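Local coordinates for protein farnesyl diphosphate phosphatase YisP (Bacillus subtilis subsp. subtilis, PDB 3WE9) that hydrolyses farnesyl diphosphate to farnesol and diphosphate, and takes part in biofilm formation, at residues E10-Y15 with K85-A90; F94-P100 with L134-I139; V162-S166 with V244-I248; L165-G169 with V255-F260. All blocks are in the same frame, centred on the assembly; numbering follows the deposited sequence.

The four contacts belong to a single all-helical chain of the squalene/phytoene synthase family and form two groups on opposite sides of the chain's centre. Interactions 1 and 2 come first along the chain, one after the other; their centres are about 16 Å apart, and they touch where A90 O packs on L96 CG. Interactions 3 and 4 then start from the same stretch, sharing L165 and S166, and pair it with 244-248 and 255-260; their centres are about 8 Å apart, with I248 packing on V255 and F260. Between the groups the centres lie about 27 to 34 Å apart. Helix 118-140 of interaction 2 is followed by helix 145-165, which leads into interactions 3 and 4.

Interaction 1 of 4, residues E10-Y15 with K85-A90; sequences EIKEAY and KAFDHA
In the all-helical squalene/phytoene synthase fold, helix 6-25 crosses helix 84-94 where A14 and Y15 close on A86, a worked example of a small residue letting two helices approach. The local axes make an angle of 100° and come within 8.4 Å of each other. At the crossing, A14 CB and A86 CB meet methyl to methyl at 3.6 Å. The methyl of A86 also sits over one face of the Y15 ring, its CB 3.8 Å from the ring centroid and close to the ring normal, in a CH-pi contact. Y15 has a first torsion turned well past the usual staggered value (chi1 -93°), and this swings the ring across to helix 84-94, with OH 3.4 Å from A90 CB. I11 spans one turn of helix 84-94: its CG1 branch leans on K85, while CG2 lies 3.9 Å from H89 CB. On the outer side the chain of K85 is extended beyond CG and runs over E10, ending in a long salt bridge of 3.7 Å between K85 NZ and E10 OE1, a weak charge pairing at the outer margin of a largely apolar contact. Y15 further touches Q42 and A46 of helix 38-54, and A90 packs on A43 there. Replacing Y15 with an alanine would probably strip the A86 methyl of its aromatic cover and open a gap where the three helices converge. The result is a near-perpendicular helix crossing with alanines at its closest point, within the all-alpha squalene/phytoene synthase fold.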
loop_
_atom_site.group_PDB
_atom_site.type_symbol
_atom_site.label_atom_id
_atom_site.label_comp_id
_atom_site.label_asym_id
_atom_site.label_seq_id
_atom_site.Cartn_x
_atom_site.Cartn_y
_atom_site.Cartn_z
ATOM N N GLU A 10 20.499 16.565 11.537
ATOM C CA GLU A 10 19.833 15.421 12.135
ATOM C C GLU A 10 18.598 15.029 11.333
ATOM O O GLU A 10 18.266 13.848 11.223
ATOM C CB GLU A 10 19.446 15.746 13.572
ATOM C CG GLU A 10 20.597 16.325 14.367
ATOM C CD GLU A 10 20.309 16.390 15.842
ATOM O OE1 GLU A 10 19.195 16.816 16.217
ATOM O OE2 GLU A 10 21.204 16.019 16.627
ATOM N N ILE A 11 17.917 16.026 10.776
ATOM C CA ILE A 11 16.732 15.773 9.965
ATOM C C ILE A 11 17.112 15.013 8.695
ATOM O O ILE A 11 16.425 14.072 8.303
ATOM C CB ILE A 11 16.028 17.100 9.599
ATOM C CG1 ILE A 11 15.344 17.659 10.848
ATOM C CG2 ILE A 11 15.021 16.883 8.464
ATOM C CD1 ILE A 11 14.788 19.056 10.694
ATOM N N LYS A 12 18.208 15.417 8.059
ATOM C CA LYS A 12 18.670 14.760 6.836
ATOM C C LYS A 12 19.072 13.317 7.127
ATOM O O LYS A 12 18.861 12.422 6.307
ATOM C CB LYS A 12 19.858 15.517 6.238
ATOM C CG LYS A 12 19.502 16.862 5.608
ATOM C CD LYS A 12 18.758 16.694 4.280
ATOM C CE LYS A 12 18.483 18.045 3.617
ATOM N NZ LYS A 12 19.730 18.843 3.425
ATOM N N GLU A 13 19.670 13.100 8.292
ATOM C CA GLU A 13 20.075 11.759 8.686
ATOM C C GLU A 13 18.832 10.900 8.857
ATOM O O GLU A 13 18.765 9.782 8.346
ATOM C CB GLU A 13 20.851 11.793 10.003
ATOM C CG GLU A 13 22.322 12.117 9.848
ATOM C CD GLU A 13 23.058 12.107 11.173
ATOM O OE1 GLU A 13 22.906 11.125 11.933
ATOM O OE2 GLU A 13 23.790 13.083 11.451
ATOM N N ALA A 14 17.850 11.438 9.578
ATOM C CA ALA A 14 16.596 10.741 9.826
ATOM C C ALA A 14 15.873 10.399 8.528
ATOM O O ALA A 14 15.272 9.333 8.416
ATOM C CB ALA A 14 15.697 11.584 10.721
ATOM N N TYR A 15 15.917 11.305 7.552
ATOM C CA TYR A 15 15.264 11.055 6.267
ATOM C C TYR A 15 15.918 9.872 5.547
ATOM O O TYR A 15 15.231 8.971 5.060
ATOM C CB TYR A 15 15.341 12.291 5.365
ATOM C CG TYR A 15 14.155 13.238 5.448
ATOM C CD1 TYR A 15 12.847 12.774 5.278
ATOM C CD2 TYR A 15 14.346 14.613 5.615
ATOM C CE1 TYR A 15 11.755 13.660 5.261
ATOM C CE2 TYR A 15 13.269 15.504 5.600
ATOM C CZ TYR A 15 11.976 15.021 5.419
ATOM O OH TYR A 15 10.910 15.898 5.380
ATOM N N LYS A 85 11.988 13.535 13.811
ATOM C CA LYS A 85 12.575 14.781 13.331
ATOM C C LYS A 85 12.250 14.967 11.851
ATOM O O LYS A 85 11.819 16.040 11.432
ATOM C CB LYS A 85 14.094 14.760 13.530
ATOM C CG LYS A 85 14.527 14.374 14.933
ATOM C CD LYS A 85 16.037 14.227 15.034
ATOM C CE LYS A 85 16.428 13.497 16.312
ATOM N NZ LYS A 85 17.901 13.317 16.443
ATOM N N ALA A 86 12.460 13.914 11.068
ATOM C CA ALA A 86 12.189 13.956 9.637
ATOM C C ALA A 86 10.689 14.029 9.385
ATOM O O ALA A 86 10.239 14.683 8.443
ATOM C CB ALA A 86 12.771 12.724 8.959
ATOM N N PHE A 87 9.915 13.361 10.234
ATOM C CA PHE A 87 8.466 13.366 10.084
ATOM C C PHE A 87 7.875 14.747 10.353
ATOM O O PHE A 87 6.970 15.186 9.639
ATOM C CB PHE A 87 7.828 12.330 11.012
ATOM C CG PHE A 87 6.352 12.188 10.821
ATOM C CD1 PHE A 87 5.464 12.981 11.543
ATOM C CD2 PHE A 87 5.845 11.287 9.887
ATOM C CE1 PHE A 87 4.094 12.880 11.338
ATOM C CE2 PHE A 87 4.476 11.179 9.674
ATOM C CZ PHE A 87 3.598 11.979 10.405
ATOM N N ASP A 88 8.376 15.428 11.380
ATOM C CA ASP A 88 7.881 16.765 11.688
ATOM C C ASP A 88 8.256 17.708 10.555
ATOM O O ASP A 88 7.491 18.600 10.198
ATOM C CB ASP A 88 8.474 17.298 12.991
ATOM C CG ASP A 88 8.100 18.754 13.242
ATOM O OD1 ASP A 88 6.891 19.052 13.376
ATOM O OD2 ASP A 88 9.014 19.606 13.297
ATOM N N HIS A 89 9.446 17.513 9.993
ATOM C CA HIS A 89 9.895 18.354 8.894
ATOM C C HIS A 89 8.942 18.197 7.712
ATOM O O HIS A 89 8.493 19.185 7.126
ATOM C CB HIS A 89 11.308 17.973 8.452
ATOM C CG HIS A 89 11.786 18.746 7.262
ATOM N ND1 HIS A 89 12.336 20.007 7.362
ATOM C CD2 HIS A 89 11.750 18.457 5.940
ATOM C CE1 HIS A 89 12.618 20.459 6.155
ATOM N NE2 HIS A 89 12.272 19.539 5.273
ATOM N N ALA A 90 8.650 16.947 7.358
ATOM C CA ALA A 90 7.752 16.655 6.242
ATOM C C ALA A 90 6.375 17.252 6.508
ATOM O O ALA A 90 5.742 17.833 5.624
ATOM C CB ALA A 90 7.634 15.151 6.051
#

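Interaction 2 of 4, residues F94-P100 with L134-I139; sequences FTLESEP and LMLLPI
F94, L96 and P100 press on I139, P138 and M135 in the tight part of this contact, while the backbone and E97 beside them are bridged by three waters, a useful illustration of how a proline-kinked helix combines apolar packing with hydration. In the tight part the F94 ring lays one face over I139, with F94 CG 3.9 Å from I139 CG1 and the two side chains at about a right angle. L96 drives its CD2 branch into the kink, 3.8 Å from P138 CB. Farther along, P100 CB lies 4.0 Å from L134 CB and 3.9 Å from M135 CG; the bend of the methionine at chi3 (-148°) brings CE against P100 O. At the kink the N atoms of 138 and 139 make no bond to the turn before: proline lacks an N-H, and I139 N goes to L136 O. Waters meet the carbonyls here. One donates to M135 O at 3.0 Å and accepts from E97 N; another donates to L134 O and to the exposed E97 OE1. A third joins F94 O to P138 O. M135 O marks where the two parts meet, since L96 CD2 also lies 3.6 Å from it. An alanine in place of F94 would probably take away the ring lying over I139 CG1 and open a gap toward helix 38-54. F94 also rests on K39, Q40 and A43 of that helix, L96 on Y91 of helix 84-94, and M135 on F101 and F104 of helix 98-107, while L134 touches K149 of helix 145-165.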
loop_
_atom_site.group_PDB
_atom_site.type_symbol
_atom_site.label_atom_id
_atom_site.label_comp_id
_atom_site.label_asym_id
_atom_site.label_seq_id
_atom_site.Cartn_x
_atom_site.Cartn_y
_atom_site.Cartn_z
ATOM N N PHE A 94 4.983 20.156 3.909
ATOM C CA PHE A 94 3.860 19.893 3.013
ATOM C C PHE A 94 2.470 20.106 3.602
ATOM O O PHE A 94 1.465 19.775 2.967
ATOM C CB PHE A 94 3.988 18.473 2.459
ATOM C CG PHE A 94 5.149 18.311 1.523
ATOM C CD1 PHE A 94 5.044 18.718 0.194
ATOM C CD2 PHE A 94 6.368 17.816 1.985
ATOM C CE1 PHE A 94 6.140 18.639 -0.667
ATOM C CE2 PHE A 94 7.475 17.733 1.134
ATOM C CZ PHE A 94 7.360 18.146 -0.195
ATOM N N THR A 95 2.422 20.670 4.807
ATOM C CA THR A 95 1.159 20.932 5.489
ATOM C C THR A 95 0.288 19.676 5.477
ATOM O O THR A 95 -0.840 19.686 4.978
ATOM C CB THR A 95 0.408 22.097 4.814
ATOM O OG1 THR A 95 1.282 23.227 4.707
ATOM C CG2 THR A 95 -0.815 22.491 5.635
ATOM N N LEU A 96 0.823 18.593 6.029
ATOM C CA LEU A 96 0.111 17.318 6.080
ATOM C C LEU A 96 -1.016 17.366 7.112
ATOM O O LEU A 96 -0.994 18.192 8.030
ATOM C CB LEU A 96 1.085 16.187 6.424
ATOM C CG LEU A 96 2.288 16.031 5.478
ATOM C CD1 LEU A 96 3.163 14.880 5.948
ATOM C CD2 LEU A 96 1.807 15.797 4.052
ATOM N N GLU A 97 -1.997 16.482 6.955
ATOM C CA GLU A 97 -3.136 16.430 7.868
ATOM C C GLU A 97 -2.981 15.336 8.917
ATOM O O GLU A 97 -2.535 14.229 8.612
ATOM C CB GLU A 97 -4.421 16.205 7.078
ATOM C CG GLU A 97 -4.628 17.208 5.967
ATOM C CD GLU A 97 -6.015 17.124 5.379
ATOM O OE1 GLU A 97 -6.417 16.015 4.954
ATOM O OE2 GLU A 97 -6.704 18.166 5.347
ATOM N N SER A 98 -3.367 15.646 10.152
ATOM C CA SER A 98 -3.247 14.702 11.260
ATOM C C SER A 98 -4.244 13.540 11.267
ATOM O O SER A 98 -3.904 12.436 11.684
ATOM C CB SER A 98 -3.337 15.456 12.596
ATOM O OG SER A 98 -4.585 16.112 12.731
ATOM N N GLU A 99 -5.465 13.787 10.805
ATOM C CA GLU A 99 -6.514 12.760 10.795
ATOM C C GLU A 99 -6.118 11.382 10.243
ATOM O O GLU A 99 -6.208 10.376 10.951
ATOM C CB GLU A 99 -7.747 13.273 10.041
ATOM C CG GLU A 99 -8.532 14.382 10.750
ATOM C CD GLU A 99 -7.707 15.634 11.002
ATOM O OE1 GLU A 99 -7.021 16.100 10.065
ATOM O OE2 GLU A 99 -7.754 16.160 12.137
ATOM N N PRO A 100 -5.679 11.310 8.974
ATOM C CA PRO A 100 -5.296 10.001 8.423
ATOM C C PRO A 100 -4.235 9.257 9.240
ATOM O O PRO A 100 -4.241 8.026 9.302
ATOM C CB PRO A 100 -4.824 10.342 7.008
ATOM C CG PRO A 100 -4.353 11.767 7.131
ATOM C CD PRO A 100 -5.421 12.385 8.001
ATOM N N LEU A 134 -4.227 9.189 1.738
ATOM C CA LEU A 134 -4.588 10.549 2.120
ATOM C C LEU A 134 -3.379 11.235 2.764
ATOM O O LEU A 134 -3.166 12.426 2.579
ATOM C CB LEU A 134 -5.772 10.537 3.093
ATOM C CG LEU A 134 -6.439 11.893 3.346
ATOM C CD1 LEU A 134 -6.902 12.499 2.020
ATOM C CD2 LEU A 134 -7.630 11.707 4.294
ATOM N N MET A 135 -2.590 10.481 3.525
ATOM C CA MET A 135 -1.395 11.038 4.161
ATOM C C MET A 135 -0.487 11.655 3.097
ATOM O O MET A 135 0.052 12.746 3.269
ATOM C CB MET A 135 -0.587 9.949 4.859
ATOM C CG MET A 135 -1.208 9.313 6.083
ATOM S SD MET A 135 -0.125 7.979 6.628
ATOM C CE MET A 135 -1.343 6.815 7.332
ATOM N N LEU A 136 -0.326 10.923 1.998
ATOM C CA LEU A 136 0.536 11.329 0.894
ATOM C C LEU A 136 -0.006 12.370 -0.073
ATOM O O LEU A 136 0.769 12.987 -0.800
ATOM C CB LEU A 136 0.932 10.095 0.081
ATOM C CG LEU A 136 1.736 9.004 0.796
ATOM C CD1 LEU A 136 1.873 7.804 -0.131
ATOM C CD2 LEU A 136 3.111 9.535 1.200
ATOM N N LEU A 137 -1.321 12.558 -0.095
ATOM C CA LEU A 137 -1.941 13.498 -1.033
ATOM C C LEU A 137 -1.259 14.862 -1.168
ATOM O O LEU A 137 -0.960 15.301 -2.280
ATOM C CB LEU A 137 -3.422 13.696 -0.687
ATOM C CG LEU A 137 -4.238 14.560 -1.657
ATOM C CD1 LEU A 137 -4.169 13.974 -3.059
ATOM C CD2 LEU A 137 -5.684 14.640 -1.182
ATOM N N PRO A 138 -1.010 15.550 -0.043
ATOM C CA PRO A 138 -0.362 16.869 -0.109
ATOM C C PRO A 138 1.040 16.830 -0.715
ATOM O O PRO A 138 1.542 17.841 -1.211
ATOM C CB PRO A 138 -0.345 17.320 1.350
ATOM C CG PRO A 138 -1.531 16.618 1.939
ATOM C CD PRO A 138 -1.419 15.243 1.338
ATOM N N ILE A 139 1.667 15.662 -0.671
ATOM C CA ILE A 139 3.002 15.493 -1.227
ATOM C C ILE A 139 2.915 15.253 -2.738
ATOM O O ILE A 139 3.740 15.745 -3.510
ATOM C CB ILE A 139 3.720 14.301 -0.546
ATOM C CG1 ILE A 139 3.928 14.610 0.944
ATOM C CG2 ILE A 139 5.050 14.020 -1.240
ATOM C CD1 ILE A 139 4.482 13.448 1.761
HETATM O O HOH W 1 1.455 20.564 0.150
HETATM O O HOH W 2 -1.673 14.693 4.813
HETATM O O HOH W 3 -4.407 14.606 3.372
#

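Interaction 3 of 4, residues V162-S166 with V244-I248; sequences VRFLS and VLEKI
V162 and V244 both hold CG1 anti to the backbone N (chi1 173° for V162), which turns one methyl of each toward the other until V162 CG1 and V244 CG1 stand 3.7 Å apart. They belong to the packing of helix 145-165 against helix 228-250 in the bundle of the squalene/phytoene synthase fold, where V162 and L245 exemplify how a branched side chain can send its two methyls to different neighbours. The second branch of V162 points elsewhere: V162 CG2 meets L245 CD1 at 4.1 Å, and the side chains of the two cross at a slant. L245 divides its two methyls in the same way, since its CD2 touches L165 CD1, also at 4.1 Å. I248 is extended beyond CB and pushes only its terminal methyl across, so that I248 CD1 lies 3.7 Å from L165 O. That carbonyl is the acceptor for W205 NE1 of helix 199-221, and the W205 side chain touches both L245 and I248, so a third helix backs the pair. Every residue that touches here is buried, and no hydrogen bond passes between the segments. The one side-chain hydroxyl in the contact is satisfied within its own segment: the first torsion of S166 (chi1 -59°) folds OG back toward the preceding turn, where it donates to V162 O at 2.7 Å from 41° above the carbonyl plane. Methyls also border the oxygen, with S166 OG 3.4 Å from V244 CG1 and 3.5 Å from I248 CD1.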
loop_
_atom_site.group_PDB
_atom_site.type_symbol
_atom_site.label_atom_id
_atom_site.label_comp_id
_atom_site.label_asym_id
_atom_site.label_seq_id
_atom_site.Cartn_x
_atom_site.Cartn_y
_atom_site.Cartn_z
ATOM N N VAL A 162 -3.905 -5.530 -2.414
ATOM C CA VAL A 162 -2.948 -6.353 -3.151
ATOM C C VAL A 162 -1.979 -7.031 -2.186
ATOM O O VAL A 162 -1.675 -8.218 -2.321
ATOM C CB VAL A 162 -2.167 -5.516 -4.178
ATOM C CG1 VAL A 162 -1.058 -6.362 -4.813
ATOM C CG2 VAL A 162 -3.122 -5.035 -5.261
ATOM N N ARG A 163 -1.495 -6.278 -1.207
ATOM C CA ARG A 163 -0.587 -6.847 -0.226
ATOM C C ARG A 163 -1.276 -7.997 0.503
ATOM O O ARG A 163 -0.681 -9.053 0.717
ATOM C CB ARG A 163 -0.150 -5.774 0.774
ATOM C CG ARG A 163 0.843 -4.780 0.198
ATOM C CD ARG A 163 1.079 -3.629 1.153
ATOM N NE ARG A 163 2.203 -2.799 0.734
ATOM C CZ ARG A 163 3.481 -3.137 0.881
ATOM N NH1 ARG A 163 3.802 -4.294 1.445
ATOM N NH2 ARG A 163 4.438 -2.318 0.467
ATOM N N PHE A 164 -2.536 -7.788 0.878
ATOM C CA PHE A 164 -3.296 -8.817 1.576
ATOM C C PHE A 164 -3.390 -10.089 0.740
ATOM O O PHE A 164 -3.221 -11.187 1.258
ATOM C CB PHE A 164 -4.717 -8.333 1.896
ATOM C CG PHE A 164 -4.781 -7.258 2.951
ATOM C CD1 PHE A 164 -3.633 -6.853 3.637
ATOM C CD2 PHE A 164 -6.001 -6.663 3.274
ATOM C CE1 PHE A 164 -3.699 -5.876 4.629
ATOM C CE2 PHE A 164 -6.082 -5.681 4.268
ATOM C CZ PHE A 164 -4.928 -5.287 4.947
ATOM N N LEU A 165 -3.671 -9.924 -0.551
ATOM C CA LEU A 165 -3.807 -11.046 -1.481
ATOM C C LEU A 165 -2.494 -11.736 -1.868
ATOM O O LEU A 165 -2.511 -12.813 -2.468
ATOM C CB LEU A 165 -4.498 -10.563 -2.763
ATOM C CG LEU A 165 -5.973 -10.144 -2.650
ATOM C CD1 LEU A 165 -6.427 -9.464 -3.940
ATOM C CD2 LEU A 165 -6.829 -11.367 -2.370
ATOM N N SER A 166 -1.370 -11.113 -1.529
ATOM C CA SER A 166 -0.043 -11.635 -1.870
ATOM C C SER A 166 0.581 -12.599 -0.862
ATOM O O SER A 166 1.619 -13.204 -1.140
ATOM C CB SER A 166 0.935 -10.466 -2.061
ATOM O OG SER A 166 0.509 -9.578 -3.078
ATOM N N VAL A 244 1.764 -7.448 -9.750
ATOM C CA VAL A 244 1.810 -8.362 -8.619
ATOM C C VAL A 244 0.651 -9.360 -8.713
ATOM O O VAL A 244 0.840 -10.567 -8.545
ATOM C CB VAL A 244 1.723 -7.596 -7.271
ATOM C CG1 VAL A 244 1.532 -8.585 -6.114
ATOM C CG2 VAL A 244 2.994 -6.793 -7.047
ATOM N N LEU A 245 -0.545 -8.849 -8.986
ATOM C CA LEU A 245 -1.725 -9.699 -9.116
ATOM C C LEU A 245 -1.554 -10.685 -10.270
ATOM O O LEU A 245 -1.945 -11.852 -10.173
ATOM C CB LEU A 245 -2.974 -8.841 -9.346
ATOM C CG LEU A 245 -3.383 -7.967 -8.153
ATOM C CD1 LEU A 245 -4.493 -7.018 -8.555
ATOM C CD2 LEU A 245 -3.818 -8.862 -6.995
ATOM N N GLU A 246 -0.965 -10.219 -11.367
ATOM C CA GLU A 246 -0.751 -11.098 -12.513
ATOM C C GLU A 246 0.262 -12.199 -12.181
ATOM O O GLU A 246 0.088 -13.351 -12.587
ATOM C CB GLU A 246 -0.285 -10.282 -13.723
ATOM C CG GLU A 246 -1.317 -9.273 -14.210
ATOM C CD GLU A 246 -2.558 -9.923 -14.823
ATOM O OE1 GLU A 246 -3.234 -10.728 -14.139
ATOM O OE2 GLU A 246 -2.861 -9.625 -16.002
ATOM N N LYS A 247 1.302 -11.855 -11.425
ATOM C CA LYS A 247 2.319 -12.835 -11.048
ATOM C C LYS A 247 1.707 -13.922 -10.173
ATOM O O LYS A 247 1.988 -15.113 -10.338
ATOM C CB LYS A 247 3.474 -12.163 -10.291
ATOM C CG LYS A 247 4.611 -13.129 -9.941
ATOM C CD LYS A 247 5.803 -12.435 -9.291
ATOM C CE LYS A 247 6.930 -13.436 -9.023
ATOM N NZ LYS A 247 8.141 -12.802 -8.434
ATOM N N ILE A 248 0.873 -13.502 -9.229
ATOM C CA ILE A 248 0.214 -14.442 -8.332
ATOM C C ILE A 248 -0.615 -15.425 -9.161
ATOM O O ILE A 248 -0.593 -16.632 -8.915
ATOM C CB ILE A 248 -0.695 -13.688 -7.323
ATOM C CG1 ILE A 248 0.180 -12.800 -6.422
ATOM C CG2 ILE A 248 -1.500 -14.686 -6.490
ATOM C CD1 ILE A 248 -0.595 -11.888 -5.474
#

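Interaction 4 of 4, residues L165-G169 with V255-F260; sequences LSDLG and VFQYHF
D167 and H259 cross at about a right angle, with CB of D167 over one face of the imidazole, 4.0 Å from the H259 ring centroid in a CH-pi contact. D167 CG stands anti to the backbone N (chi1 -178°), which carries the carboxylate along H259, its plane only 20° from that of the ring. D167 OD2 comes within 3.5 Å of H259 CG and also has a weak hydrogen bond with Q173 NE2. By contrast, L168 and V255 lie side by side and point the same way, L168 CD1 touching V255 CG2 at 3.7 Å. F256 crosses L168 at a slant, its CD1 3.7 Å from L168 CB; L168 O lies at the edge of that ring and accepts from K174 NZ. Two nearly straight backbone bonds fix this pattern, F260 N to S166 O at 2.9 Å and L168 N to V255 O at 2.8 Å. D167 OD1 closes an Asx turn by accepting from G169 N at 3.1 Å, from above the carboxylate plane, and a water links the same oxygen to V255 O. The case shows two loops joined by backbone pairing. D167 opens a D-L-G-T-D sequence, consistent with the second aspartate-rich DXXXD motif of squalene and phytoene synthases.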
loop_
_atom_site.group_PDB
_atom_site.type_symbol
_atom_site.label_atom_id
_atom_site.label_comp_id
_atom_site.label_asym_id
_atom_site.label_seq_id
_atom_site.Cartn_x
_atom_site.Cartn_y
_atom_site.Cartn_z
ATOM N N LEU A 165 -3.671 -9.924 -0.551
ATOM C CA LEU A 165 -3.807 -11.046 -1.481
ATOM C C LEU A 165 -2.494 -11.736 -1.868
ATOM O O LEU A 165 -2.511 -12.813 -2.468
ATOM C CB LEU A 165 -4.498 -10.563 -2.763
ATOM C CG LEU A 165 -5.973 -10.144 -2.650
ATOM C CD1 LEU A 165 -6.427 -9.464 -3.940
ATOM C CD2 LEU A 165 -6.829 -11.367 -2.370
ATOM N N SER A 166 -1.370 -11.113 -1.529
ATOM C CA SER A 166 -0.043 -11.635 -1.870
ATOM C C SER A 166 0.581 -12.599 -0.862
ATOM O O SER A 166 1.619 -13.204 -1.140
ATOM C CB SER A 166 0.935 -10.466 -2.061
ATOM O OG SER A 166 0.509 -9.578 -3.078
ATOM N N ASP A 167 -0.035 -12.756 0.303
ATOM C CA ASP A 167 0.558 -13.608 1.326
ATOM C C ASP A 167 -0.465 -13.990 2.384
ATOM O O ASP A 167 -0.927 -13.140 3.148
ATOM C CB ASP A 167 1.729 -12.844 1.957
ATOM C CG ASP A 167 2.471 -13.636 3.020
ATOM O OD1 ASP A 167 2.249 -14.856 3.167
ATOM O OD2 ASP A 167 3.305 -13.013 3.709
ATOM N N LEU A 168 -0.826 -15.270 2.406
ATOM C CA LEU A 168 -1.792 -15.786 3.369
ATOM C C LEU A 168 -1.147 -16.872 4.227
ATOM O O LEU A 168 -1.809 -17.825 4.644
ATOM C CB LEU A 168 -3.013 -16.349 2.634
ATOM C CG LEU A 168 -3.787 -15.357 1.748
ATOM C CD1 LEU A 168 -4.977 -16.074 1.105
ATOM C CD2 LEU A 168 -4.257 -14.166 2.583
ATOM N N GLY A 169 0.144 -16.709 4.502
ATOM C CA GLY A 169 0.876 -17.689 5.288
ATOM C C GLY A 169 0.543 -17.853 6.764
ATOM O O GLY A 169 0.662 -18.958 7.296
ATOM N N VAL A 255 -0.328 -18.572 -2.606
ATOM C CA VAL A 255 -0.058 -17.603 -1.547
ATOM C C VAL A 255 -0.077 -18.113 -0.113
ATOM O O VAL A 255 0.223 -17.352 0.804
ATOM C CB VAL A 255 -1.022 -16.388 -1.649
ATOM C CG1 VAL A 255 -0.796 -15.663 -2.963
ATOM C CG2 VAL A 255 -2.466 -16.857 -1.528
ATOM N N PHE A 256 -0.443 -19.374 0.092
ATOM C CA PHE A 256 -0.436 -19.948 1.442
ATOM C C PHE A 256 0.991 -20.431 1.734
ATOM O O PHE A 256 1.416 -20.504 2.890
ATOM C CB PHE A 256 -1.391 -21.147 1.544
ATOM C CG PHE A 256 -2.851 -20.779 1.488
ATOM C CD1 PHE A 256 -3.431 -19.993 2.482
ATOM C CD2 PHE A 256 -3.649 -21.232 0.444
ATOM C CE1 PHE A 256 -4.789 -19.667 2.435
ATOM C CE2 PHE A 256 -5.010 -20.908 0.389
ATOM C CZ PHE A 256 -5.576 -20.127 1.384
ATOM N N GLN A 257 1.722 -20.744 0.668
ATOM C CA GLN A 257 3.094 -21.242 0.776
ATOM C C GLN A 257 4.176 -20.181 0.613
ATOM O O GLN A 257 5.208 -20.234 1.285
ATOM C CB GLN A 257 3.331 -22.341 -0.265
ATOM C CG GLN A 257 2.499 -23.590 -0.055
ATOM C CD GLN A 257 2.581 -24.106 1.366
ATOM O OE1 GLN A 257 3.661 -24.172 1.952
ATOM N NE2 GLN A 257 1.439 -24.479 1.927
ATOM N N TYR A 258 3.942 -19.227 -0.283
ATOM C CA TYR A 258 4.907 -18.167 -0.558
ATOM C C TYR A 258 4.297 -16.777 -0.499
ATOM O O TYR A 258 3.107 -16.603 -0.751
ATOM C CB TYR A 258 5.486 -18.333 -1.966
ATOM C CG TYR A 258 6.224 -19.619 -2.213
ATOM C CD1 TYR A 258 7.589 -19.723 -1.944
ATOM C CD2 TYR A 258 5.570 -20.723 -2.754
ATOM C CE1 TYR A 258 8.287 -20.893 -2.215
ATOM C CE2 TYR A 258 6.257 -21.899 -3.027
ATOM C CZ TYR A 258 7.616 -21.974 -2.757
ATOM O OH TYR A 258 8.303 -23.127 -3.042
ATOM N N HIS A 259 5.132 -15.793 -0.183
ATOM C CA HIS A 259 4.720 -14.398 -0.160
ATOM C C HIS A 259 5.180 -13.867 -1.517
ATOM O O HIS A 259 6.376 -13.861 -1.816
ATOM C CB HIS A 259 5.426 -13.633 0.964
ATOM C CG HIS A 259 5.208 -12.148 0.922
ATOM N ND1 HIS A 259 5.737 -11.292 1.865
ATOM C CD2 HIS A 259 4.539 -11.366 0.040
ATOM C CE1 HIS A 259 5.407 -10.048 1.564
ATOM N NE2 HIS A 259 4.679 -10.065 0.461
ATOM N N PHE A 260 4.236 -13.431 -2.341
ATOM C CA PHE A 260 4.574 -12.928 -3.666
ATOM C C PHE A 260 5.019 -11.483 -3.717
ATOM O O PHE A 260 4.406 -10.614 -3.113
ATOM C CB PHE A 260 3.396 -13.124 -4.617
ATOM C CG PHE A 260 3.215 -14.539 -5.049
ATOM C CD1 PHE A 260 2.930 -15.531 -4.118
ATOM C CD2 PHE A 260 3.381 -14.893 -6.380
ATOM C CE1 PHE A 260 2.813 -16.859 -4.503
ATOM C CE2 PHE A 260 3.266 -16.213 -6.771
ATOM C CZ PHE A 260 2.984 -17.204 -5.828
HETATM O O HOH W 4 2.724 -17.402 2.402
#